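Soluble KIT ligand (Mus musculus, PDB 2O27) acts as a homodimeric cytokine that binds and dimerises the receptor tyrosine kinase KIT, switching on signals for cell survival, proliferation and blood-cell formation. Local coordinates at residues 71-74 with 75-79; 78-81 with 82-86; 14-17 with 18-22. One frame throughout, in Å; residues are numbered along the deposited sequence.

How the contacts relate
All three contacts are local, between residues three or four apart along the chain, within the extracellular four-helix-bundle domain of the growth factor. Contacts 1 and 2 are successive pieces of helix 70-91, sharing G78 and K79, with centres about 11 Å apart. Contact 3 lies where helix 13-18 ends, its centre about 14 Å from that of contact 1, and the two pack together: I74 CG1 meets L16 CD1 at 3.9 Å and I73 CG2 meets L16 CG at 4.0 Å. Contact 2 is farther along the bundle, its nearest atoms about 9 Å from contact 3. No other chain touches contact 2, whereas contact 3 is part of the homodimer interface, the pairing that lets one ligand dimer gather two KIT receptors.

Contact 1 of 3, residues 71-74 with 75-79; sequences YSII and DKLGK
L77 reaches back to I73 one turn earlier on helix 70-91, a long helix of the short-chain four-helix-bundle cytokine fold. Starting at its root, L77 CB lies 3.5 Å from I74 O, close also to the carbonyl of I73. The next atom, L77 CG, rests 3.4 Å from I73 O, because chi1 of -71° sets it beside its own backbone N and opposite the carbonyl carbon, which lets CD1 lean back toward I73 while CD2 runs onward. At the tip CD1 comes to 4.4 Å from I73 CG2, a loose apolar touch. Beyond this turn the leucine also packs on F114 and F117 of helix 110-124 and on I13, a buried setting that suits a branched hydrocarbon. I73 and I74 are likewise buried: I73 touches K15 on helix 13-18, and I74 meets L57 and L58 of helix 43-58.

The backbone is held by regular helical bonds from residue i+4 to i, such as L77 N to I73 O at 2.9 Å and G78 N to I74 O at 2.8 Å. The polar residues S72, D75 and K76 are partly exposed, S72 and K76 bordering K11. S72, whose side chain is short enough to stay by the main chain, hydrogen-bonds S69 O through OG. K76, its chain bent at chi2 and chi4, leads its amine away from this turn, while its CB stays near the carbonyls of S72 and I73. D75 also touches L58; its CB sits 3.2 Å from Y71 O and approaches the Y71 ring obliquely, 4.3 Å from CE2.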
ATOM      1  N   TYR A  71      -4.334  -6.669   7.034  1.00 32.40           N
ATOM      2  CA  TYR A  71      -4.650  -8.065   6.750  1.00 32.68           C
ATOM      3  C   TYR A  71      -5.983  -8.452   7.389  1.00 32.12           C
ATOM      4  O   TYR A  71      -6.853  -8.998   6.724  1.00 31.48           O
ATOM      5  CB  TYR A  71      -3.547  -9.026   7.268  1.00 30.78           C
ATOM      6  CG  TYR A  71      -3.802 -10.482   6.934  1.00 28.65           C
ATOM      7  CD1 TYR A  71      -3.243 -11.062   5.796  1.00 28.32           C
ATOM      8  CD2 TYR A  71      -4.649 -11.268   7.716  1.00 29.76           C
ATOM      9  CE1 TYR A  71      -3.518 -12.393   5.435  1.00 28.39           C
ATOM     10  CE2 TYR A  71      -4.934 -12.606   7.360  1.00 29.66           C
ATOM     11  CZ  TYR A  71      -4.355 -13.147   6.217  1.00 30.63           C
ATOM     12  OH  TYR A  71      -4.592 -14.447   5.846  1.00 35.58           O
ATOM     13  N   SER A  72      -6.135  -8.161   8.678  1.00 32.18           N
ATOM     14  CA  SER A  72      -7.361  -8.509   9.407  1.00 32.83           C
ATOM     15  C   SER A  72      -8.632  -7.855   8.853  1.00 32.53           C
ATOM     16  O   SER A  72      -9.636  -8.535   8.649  1.00 31.86           O
ATOM     17  CB  SER A  72      -7.205  -8.152  10.892  1.00 34.92           C
ATOM     18  OG  SER A  72      -6.786  -6.806  11.059  1.00 44.21           O
ATOM     19  N   ILE A  73      -8.590  -6.542   8.629  1.00 33.39           N
ATOM     20  CA  ILE A  73      -9.742  -5.821   8.094  1.00 33.43           C
ATOM     21  C   ILE A  73     -10.135  -6.376   6.714  1.00 31.51           C
ATOM     22  O   ILE A  73     -11.292  -6.679   6.451  1.00 32.71           O
ATOM     23  CB  ILE A  73      -9.436  -4.299   7.935  1.00 34.26           C
ATOM     24  CG1 ILE A  73      -8.930  -3.700   9.252  1.00 36.16           C
ATOM     25  CG2 ILE A  73     -10.696  -3.566   7.511  1.00 34.39           C
ATOM     26  CD1 ILE A  73      -8.354  -2.267   9.083  1.00 36.29           C
ATOM     27  N   ILE A  74      -9.160  -6.503   5.828  1.00 31.40           N
ATOM     28  CA  ILE A  74      -9.422  -7.016   4.490  1.00 30.96           C
ATOM     29  C   ILE A  74      -9.996  -8.435   4.560  1.00 32.82           C
ATOM     30  O   ILE A  74     -10.930  -8.790   3.819  1.00 32.77           O
ATOM     31  CB  ILE A  74      -8.115  -7.047   3.655  1.00 29.18           C
ATOM     32  CG1 ILE A  74      -7.658  -5.620   3.352  1.00 30.53           C
ATOM     33  CG2 ILE A  74      -8.313  -7.863   2.372  1.00 28.01           C
ATOM     34  CD1 ILE A  74      -6.226  -5.530   2.760  1.00 28.08           C
ATOM     35  N   ASP A  75      -9.410  -9.259   5.426  1.00 32.70           N
ATOM     36  CA  ASP A  75      -9.864 -10.634   5.574  1.00 34.34           C
ATOM     37  C   ASP A  75     -11.329 -10.647   6.028  1.00 34.90           C
ATOM     38  O   ASP A  75     -12.117 -11.469   5.576  1.00 36.02           O
ATOM     39  CB  ASP A  75      -8.998 -11.387   6.602  1.00 32.48           C
ATOM     40  CG  ASP A  75      -9.432 -12.842   6.775  1.00 33.58           C
ATOM     41  OD1 ASP A  75      -9.735 -13.225   7.908  1.00 34.64           O
ATOM     42  OD2 ASP A  75      -9.470 -13.600   5.787  1.00 32.55           O
ATOM     43  N   LYS A  76     -11.672  -9.740   6.936  1.00 35.71           N
ATOM     44  CA  LYS A  76     -13.033  -9.634   7.441  1.00 39.99           C
ATOM     45  C   LYS A  76     -13.966  -9.216   6.307  1.00 39.78           C
ATOM     46  O   LYS A  76     -15.053  -9.767   6.159  1.00 42.20           O
ATOM     47  CB  LYS A  76     -13.094  -8.601   8.569  1.00 43.63           C
ATOM     48  CG  LYS A  76     -14.504  -8.172   8.963  1.00 46.36           C
ATOM     49  CD  LYS A  76     -15.275  -9.281   9.663  1.00 50.15           C
ATOM     50  CE  LYS A  76     -16.710  -8.856   9.958  1.00 51.71           C
ATOM     51  NZ  LYS A  76     -16.775  -7.576  10.718  1.00 53.58           N
ATOM     52  N   LEU A  77     -13.527  -8.245   5.505  1.00 37.07           N
ATOM     53  CA  LEU A  77     -14.317  -7.761   4.373  1.00 34.57           C
ATOM     54  C   LEU A  77     -14.505  -8.862   3.336  1.00 33.26           C
ATOM     55  O   LEU A  77     -15.531  -8.923   2.672  1.00 32.47           O
ATOM     56  CB  LEU A  77     -13.643  -6.537   3.733  1.00 32.44           C
ATOM     57  CG  LEU A  77     -13.689  -5.242   4.547  1.00 32.83           C
ATOM     58  CD1 LEU A  77     -13.010  -4.106   3.803  1.00 32.99           C
ATOM     59  CD2 LEU A  77     -15.133  -4.876   4.796  1.00 33.06           C
ATOM     60  N   GLY A  78     -13.511  -9.737   3.202  1.00 33.86           N
ATOM     61  CA  GLY A  78     -13.605 -10.820   2.238  1.00 33.18           C
ATOM     62  C   GLY A  78     -14.630 -11.857   2.665  1.00 34.62           C
ATOM     63  O   GLY A  78     -15.321 -12.441   1.845  1.00 31.88           O
ATOM     64  N   LYS A  79     -14.729 -12.095   3.964  1.00 35.23           N
ATOM     65  CA  LYS A  79     -15.699 -13.063   4.465  1.00 38.17           C
ATOM     66  C   LYS A  79     -17.131 -12.528   4.290  1.00 37.91           C
ATOM     67  O   LYS A  79     -18.041 -13.292   3.955  1.00 39.09           O
ATOM     68  CB  LYS A  79     -15.424 -13.382   5.937  1.00 39.98           C
ATOM     69  CG  LYS A  79     -14.094 -14.081   6.162  1.00 44.21           C
ATOM     70  CD  LYS A  79     -13.970 -14.609   7.572  1.00 46.68           C
ATOM     71  CE  LYS A  79     -12.747 -15.491   7.709  1.00 49.83           C
ATOM     72  NZ  LYS A  79     -12.644 -16.065   9.078  1.00 56.17           N
TER

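Contact 2 of 3, residues 78-81 with 82-86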
ATOM      1  N   GLY A  78     -13.511  -9.737   3.202  1.00 33.86           N
ATOM      2  CA  GLY A  78     -13.605 -10.820   2.238  1.00 33.18           C
ATOM      3  C   GLY A  78     -14.630 -11.857   2.665  1.00 34.62           C
ATOM      4  O   GLY A  78     -15.321 -12.441   1.845  1.00 31.88           O
ATOM      5  N   LYS A  79     -14.729 -12.095   3.964  1.00 35.23           N
ATOM      6  CA  LYS A  79     -15.699 -13.063   4.465  1.00 38.17           C
ATOM      7  C   LYS A  79     -17.131 -12.528   4.290  1.00 37.91           C
ATOM      8  O   LYS A  79     -18.041 -13.292   3.955  1.00 39.09           O
ATOM      9  CB  LYS A  79     -15.424 -13.382   5.937  1.00 39.98           C
ATOM     10  CG  LYS A  79     -14.094 -14.081   6.162  1.00 44.21           C
ATOM     11  CD  LYS A  79     -13.970 -14.609   7.572  1.00 46.68           C
ATOM     12  CE  LYS A  79     -12.747 -15.491   7.709  1.00 49.83           C
ATOM     13  NZ  LYS A  79     -12.644 -16.065   9.078  1.00 56.17           N
ATOM     14  N   ILE A  80     -17.312 -11.221   4.501  1.00 36.44           N
ATOM     15  CA  ILE A  80     -18.625 -10.580   4.353  1.00 36.97           C
ATOM     16  C   ILE A  80     -19.059 -10.781   2.910  1.00 34.86           C
ATOM     17  O   ILE A  80     -20.209 -11.090   2.625  1.00 34.55           O
ATOM     18  CB  ILE A  80     -18.572  -9.054   4.609  1.00 38.26           C
ATOM     19  CG1 ILE A  80     -18.115  -8.760   6.041  1.00 40.40           C
ATOM     20  CG2 ILE A  80     -19.938  -8.427   4.314  1.00 35.90           C
ATOM     21  CD1 ILE A  80     -19.124  -9.088   7.116  1.00 46.63           C
ATOM     22  N   VAL A  81     -18.120 -10.604   1.997  1.00 35.40           N
ATOM     23  CA  VAL A  81     -18.403 -10.765   0.584  1.00 35.44           C
ATOM     24  C   VAL A  81     -18.644 -12.227   0.245  1.00 35.63           C
ATOM     25  O   VAL A  81     -19.446 -12.528  -0.633  1.00 36.75           O
ATOM     26  CB  VAL A  81     -17.263 -10.188  -0.253  1.00 36.94           C
ATOM     27  CG1 VAL A  81     -17.538 -10.359  -1.743  1.00 36.12           C
ATOM     28  CG2 VAL A  81     -17.129  -8.722   0.071  1.00 37.89           C
ATOM     29  N   ASP A  82     -17.965 -13.150   0.934  1.00 36.49           N
ATOM     30  CA  ASP A  82     -18.218 -14.564   0.659  1.00 34.85           C
ATOM     31  C   ASP A  82     -19.677 -14.833   0.981  1.00 35.29           C
ATOM     32  O   ASP A  82     -20.367 -15.541   0.240  1.00 35.34           O
ATOM     33  CB  ASP A  82     -17.331 -15.496   1.487  1.00 35.11           C
ATOM     34  CG  ASP A  82     -15.884 -15.524   1.003  1.00 38.54           C
ATOM     35  OD1 ASP A  82     -15.616 -15.144  -0.150  1.00 37.59           O
ATOM     36  OD2 ASP A  82     -15.005 -15.950   1.785  1.00 41.46           O
ATOM     37  N   ASP A  83     -20.161 -14.282   2.089  1.00 36.13           N
ATOM     38  CA  ASP A  83     -21.568 -14.480   2.416  1.00 35.95           C
ATOM     39  C   ASP A  83     -22.431 -13.820   1.345  1.00 36.78           C
ATOM     40  O   ASP A  83     -23.457 -14.367   0.963  1.00 35.84           O
ATOM     41  CB  ASP A  83     -21.918 -13.906   3.786  1.00 38.08           C
ATOM     42  CG  ASP A  83     -21.326 -14.716   4.915  1.00 39.85           C
ATOM     43  OD1 ASP A  83     -21.108 -15.933   4.740  1.00 44.69           O
ATOM     44  OD2 ASP A  83     -21.083 -14.142   5.983  1.00 42.13           O
ATOM     45  N   LEU A  84     -22.012 -12.658   0.846  1.00 36.78           N
ATOM     46  CA  LEU A  84     -22.790 -11.987  -0.193  1.00 37.76           C
ATOM     47  C   LEU A  84     -22.787 -12.778  -1.498  1.00 36.97           C
ATOM     48  O   LEU A  84     -23.809 -12.828  -2.189  1.00 37.90           O
ATOM     49  CB  LEU A  84     -22.283 -10.562  -0.443  1.00 37.99           C
ATOM     50  CG  LEU A  84     -22.480  -9.590   0.725  1.00 41.19           C
ATOM     51  CD1 LEU A  84     -21.992  -8.192   0.333  1.00 44.37           C
ATOM     52  CD2 LEU A  84     -23.955  -9.538   1.098  1.00 40.46           C
ATOM     53  N   VAL A  85     -21.658 -13.400  -1.836  1.00 35.08           N
ATOM     54  CA  VAL A  85     -21.581 -14.190  -3.066  1.00 35.77           C
ATOM     55  C   VAL A  85     -22.496 -15.407  -2.941  1.00 35.29           C
ATOM     56  O   VAL A  85     -23.209 -15.757  -3.881  1.00 33.56           O
ATOM     57  CB  VAL A  85     -20.147 -14.713  -3.365  1.00 35.52           C
ATOM     58  CG1 VAL A  85     -20.204 -15.694  -4.506  1.00 34.24           C
ATOM     59  CG2 VAL A  85     -19.203 -13.556  -3.703  1.00 35.29           C
ATOM     60  N   LEU A  86     -22.446 -16.056  -1.780  1.00 37.10           N
ATOM     61  CA  LEU A  86     -23.281 -17.225  -1.516  1.00 40.85           C
ATOM     62  C   LEU A  86     -24.755 -16.848  -1.770  1.00 40.88           C
ATOM     63  O   LEU A  86     -25.485 -17.512  -2.533  1.00 38.21           O
ATOM     64  CB  LEU A  86     -23.104 -17.660  -0.059  1.00 42.37           C
ATOM     65  CG  LEU A  86     -23.295 -19.128   0.324  1.00 44.68           C
ATOM     66  CD1 LEU A  86     -23.533 -19.213   1.832  1.00 45.53           C
ATOM     67  CD2 LEU A  86     -24.446 -19.737  -0.456  1.00 42.62           C
TER
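The shortest polar bond here runs from V85 N to V81 O, 2.7 Å long with an N-H...O angle of 154°, and the donor stands nearly in line with the V81 carbonyl bond. The same oxygen has a methyl close by: V85 CG2 lies 3.2 Å from V81 O, since this branch is turned beside the backbone N of V85 and opposite its carbonyl carbon. From there CG2 reaches V81 CG1 at 4.1 Å, the two valines meeting at a slant one turn apart. Their branching at CB places methyls near the helix backbone, and V81, which is buried, packs further on S51 and L54 of helix 43-58 and on F117 of helix 110-124.

L84 makes the next apolar rung. Its CG rests 3.3 Å from I80 O, and its CD1 approaches I80 CG2 at 4.5 Å, barely a touch. The leucine also packs on V47 of helix 43-58 and on I121 and F124 of helix 110-124, where a long branched side chain can reach across.

D82 and D83 are both exposed, D82 also touching S51 of helix 43-58. D82 has chi1 of -74°, which swings its carboxylate back beside its own N, so that CG is 3.2 Å from G78 O. OD1 and that carbonyl oxygen, 3.4 Å apart, are both acceptors and make no bond; the G78 oxygen instead receives the D82 N-H. D83 behaves alike, its CG 3.7 Å from K79 O. Both carboxylates suit a surface open to water. With V81 and L84 buried against helices 43-58 and 110-124 and K79, D82 and D83 exposed, the turn is broadly amphipathic, as expected of a helix in a four-helix-bundle cytokine.

Contact 3 of 3, residues 14-17 with 18-22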
ATOM      1  N   THR A  14     -12.563   2.932   6.664  1.00 40.91           N
ATOM      2  CA  THR A  14     -11.931   4.239   6.777  1.00 40.91           C
ATOM      3  C   THR A  14     -10.497   4.116   7.266  1.00 40.54           C
ATOM      4  O   THR A  14      -9.587   4.734   6.706  1.00 40.56           O
ATOM      5  CB  THR A  14     -12.740   5.174   7.733  1.00 41.52           C
ATOM      6  OG1 THR A  14     -14.035   5.415   7.168  1.00 39.45           O
ATOM      7  CG2 THR A  14     -12.039   6.521   7.913  1.00 42.02           C
ATOM      8  N   LYS A  15     -10.304   3.316   8.305  1.00 40.29           N
ATOM      9  CA  LYS A  15      -8.979   3.097   8.860  1.00 40.15           C
ATOM     10  C   LYS A  15      -8.113   2.397   7.802  1.00 38.32           C
ATOM     11  O   LYS A  15      -6.941   2.733   7.627  1.00 37.84           O
ATOM     12  CB  LYS A  15      -9.087   2.249  10.134  1.00 41.34           C
ATOM     13  CG  LYS A  15      -7.874   2.318  11.072  1.00 47.50           C
ATOM     14  CD  LYS A  15      -6.866   1.192  10.822  1.00 49.31           C
ATOM     15  CE  LYS A  15      -5.648   1.278  11.755  1.00 52.83           C
ATOM     16  NZ  LYS A  15      -5.991   1.214  13.206  1.00 53.08           N
ATOM     17  N   LEU A  16      -8.711   1.448   7.082  1.00 36.54           N
ATOM     18  CA  LEU A  16      -8.019   0.696   6.040  1.00 34.61           C
ATOM     19  C   LEU A  16      -7.538   1.646   4.955  1.00 33.40           C
ATOM     20  O   LEU A  16      -6.365   1.636   4.580  1.00 32.14           O
ATOM     21  CB  LEU A  16      -8.962  -0.329   5.406  1.00 33.87           C
ATOM     22  CG  LEU A  16      -8.438  -1.665   4.886  1.00 36.07           C
ATOM     23  CD1 LEU A  16      -9.061  -1.947   3.547  1.00 33.17           C
ATOM     24  CD2 LEU A  16      -6.933  -1.683   4.792  1.00 34.32           C
ATOM     25  N   VAL A  17      -8.452   2.469   4.448  1.00 33.96           N
ATOM     26  CA  VAL A  17      -8.105   3.403   3.387  1.00 33.36           C
ATOM     27  C   VAL A  17      -7.014   4.339   3.874  1.00 34.38           C
ATOM     28  O   VAL A  17      -6.144   4.727   3.108  1.00 33.42           O
ATOM     29  CB  VAL A  17      -9.329   4.230   2.927  1.00 31.85           C
ATOM     30  CG1 VAL A  17      -8.898   5.343   1.981  1.00 30.05           C
ATOM     31  CG2 VAL A  17     -10.318   3.317   2.223  1.00 32.29           C
ATOM     32  N   ALA A  18      -7.064   4.677   5.157  1.00 35.48           N
ATOM     33  CA  ALA A  18      -6.086   5.587   5.775  1.00 35.39           C
ATOM     34  C   ALA A  18      -4.719   4.934   5.962  1.00 35.11           C
ATOM     35  O   ALA A  18      -3.696   5.630   6.067  1.00 33.67           O
ATOM     36  CB  ALA A  18      -6.618   6.067   7.132  1.00 35.64           C
ATOM     37  N   ASN A  19      -4.719   3.597   5.996  1.00 34.11           N
ATOM     38  CA  ASN A  19      -3.510   2.824   6.186  1.00 33.65           C
ATOM     39  C   ASN A  19      -3.008   2.158   4.901  1.00 34.51           C
ATOM     40  O   ASN A  19      -2.115   1.327   4.958  1.00 35.80           O
ATOM     41  CB  ASN A  19      -3.737   1.769   7.260  1.00 32.75           C
ATOM     42  CG  ASN A  19      -2.597   1.694   8.241  1.00 33.28           C
ATOM     43  OD1 ASN A  19      -1.954   2.688   8.525  1.00 30.51           O
ATOM     44  ND2 ASN A  19      -2.349   0.511   8.767  1.00 33.63           N
ATOM     45  N   LEU A  20      -3.622   2.500   3.769  1.00 32.62           N
ATOM     46  CA  LEU A  20      -3.235   2.007   2.450  1.00 32.35           C
ATOM     47  C   LEU A  20      -2.642   3.200   1.720  1.00 32.32           C
ATOM     48  O   LEU A  20      -3.080   4.320   1.924  1.00 30.76           O
ATOM     49  CB  LEU A  20      -4.450   1.495   1.676  1.00 32.47           C
ATOM     50  CG  LEU A  20      -4.885   0.060   2.015  1.00 32.49           C
ATOM     51  CD1 LEU A  20      -6.108  -0.336   1.198  1.00 29.12           C
ATOM     52  CD2 LEU A  20      -3.681  -0.886   1.733  1.00 30.85           C
ATOM     53  N   PRO A  21      -1.649   2.983   0.841  1.00 33.90           N
ATOM     54  CA  PRO A  21      -1.075   4.146   0.145  1.00 33.53           C
ATOM     55  C   PRO A  21      -2.067   4.794  -0.825  1.00 36.31           C
ATOM     56  O   PRO A  21      -2.736   4.076  -1.557  1.00 35.87           O
ATOM     57  CB  PRO A  21       0.130   3.555  -0.595  1.00 33.97           C
ATOM     58  CG  PRO A  21       0.398   2.220   0.146  1.00 34.83           C
ATOM     59  CD  PRO A  21      -0.996   1.740   0.411  1.00 31.37           C
ATOM     60  N   ASN A  22      -2.154   6.129  -0.826  1.00 37.47           N
ATOM     61  CA  ASN A  22      -3.061   6.874  -1.735  1.00 39.22           C
ATOM     62  C   ASN A  22      -2.847   6.575  -3.232  1.00 37.25           C
ATOM     63  O   ASN A  22      -3.750   6.787  -4.031  1.00 35.77           O
ATOM     64  CB  ASN A  22      -2.871   8.397  -1.616  1.00 45.03           C
ATOM     65  CG  ASN A  22      -3.085   8.916  -0.232  1.00 52.29           C
ATOM     66  OD1 ASN A  22      -4.050   8.556   0.441  1.00 58.21           O
ATOM     67  ND2 ASN A  22      -2.193   9.795   0.207  1.00 52.52           N
TER
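The flat peptide group of L16 has the N-H of N19 over its face: N19 N lies 2.9 Å from L16 O, well above the carbonyl plane, with a C=O...N angle of 113°. This is the C-terminal end of helix 13-18 in the four-helix-bundle cytokine, N19 being the first residue to leave helical backbone angles, and bonding slips from i+4 to i+3. A18 N still bonds T14 O at 3.0 Å in helical fashion, but N19 N has a weak bond to K15 O alongside the one to L16 O, and L20 N reaches only a long, weak bond to V17 O.

The flat amide of N19 turns toward the dimer partner. An asparagine suits the place because its short side chain carries a carbonyl, OD1, that accepts the backbone N-H of N70 of the second subunit; its backbone O bonds the side chain of N70 in its own chain. K15 also reaches across, its NZ making a weak bond to E66 O of the second subunit. The small A18 keeps its CB 3.3 Å from T14 O, and its backbone joins the interface too.

L16 and L20 supply the buried hydrocarbon. Rotation about chi1 (-82°) sets L20 CG beside its own N, 3.4 Å from L16 O. The two leucines cross obliquely, with both CG and CD1 of L20 3.9 Å from L16 CD2.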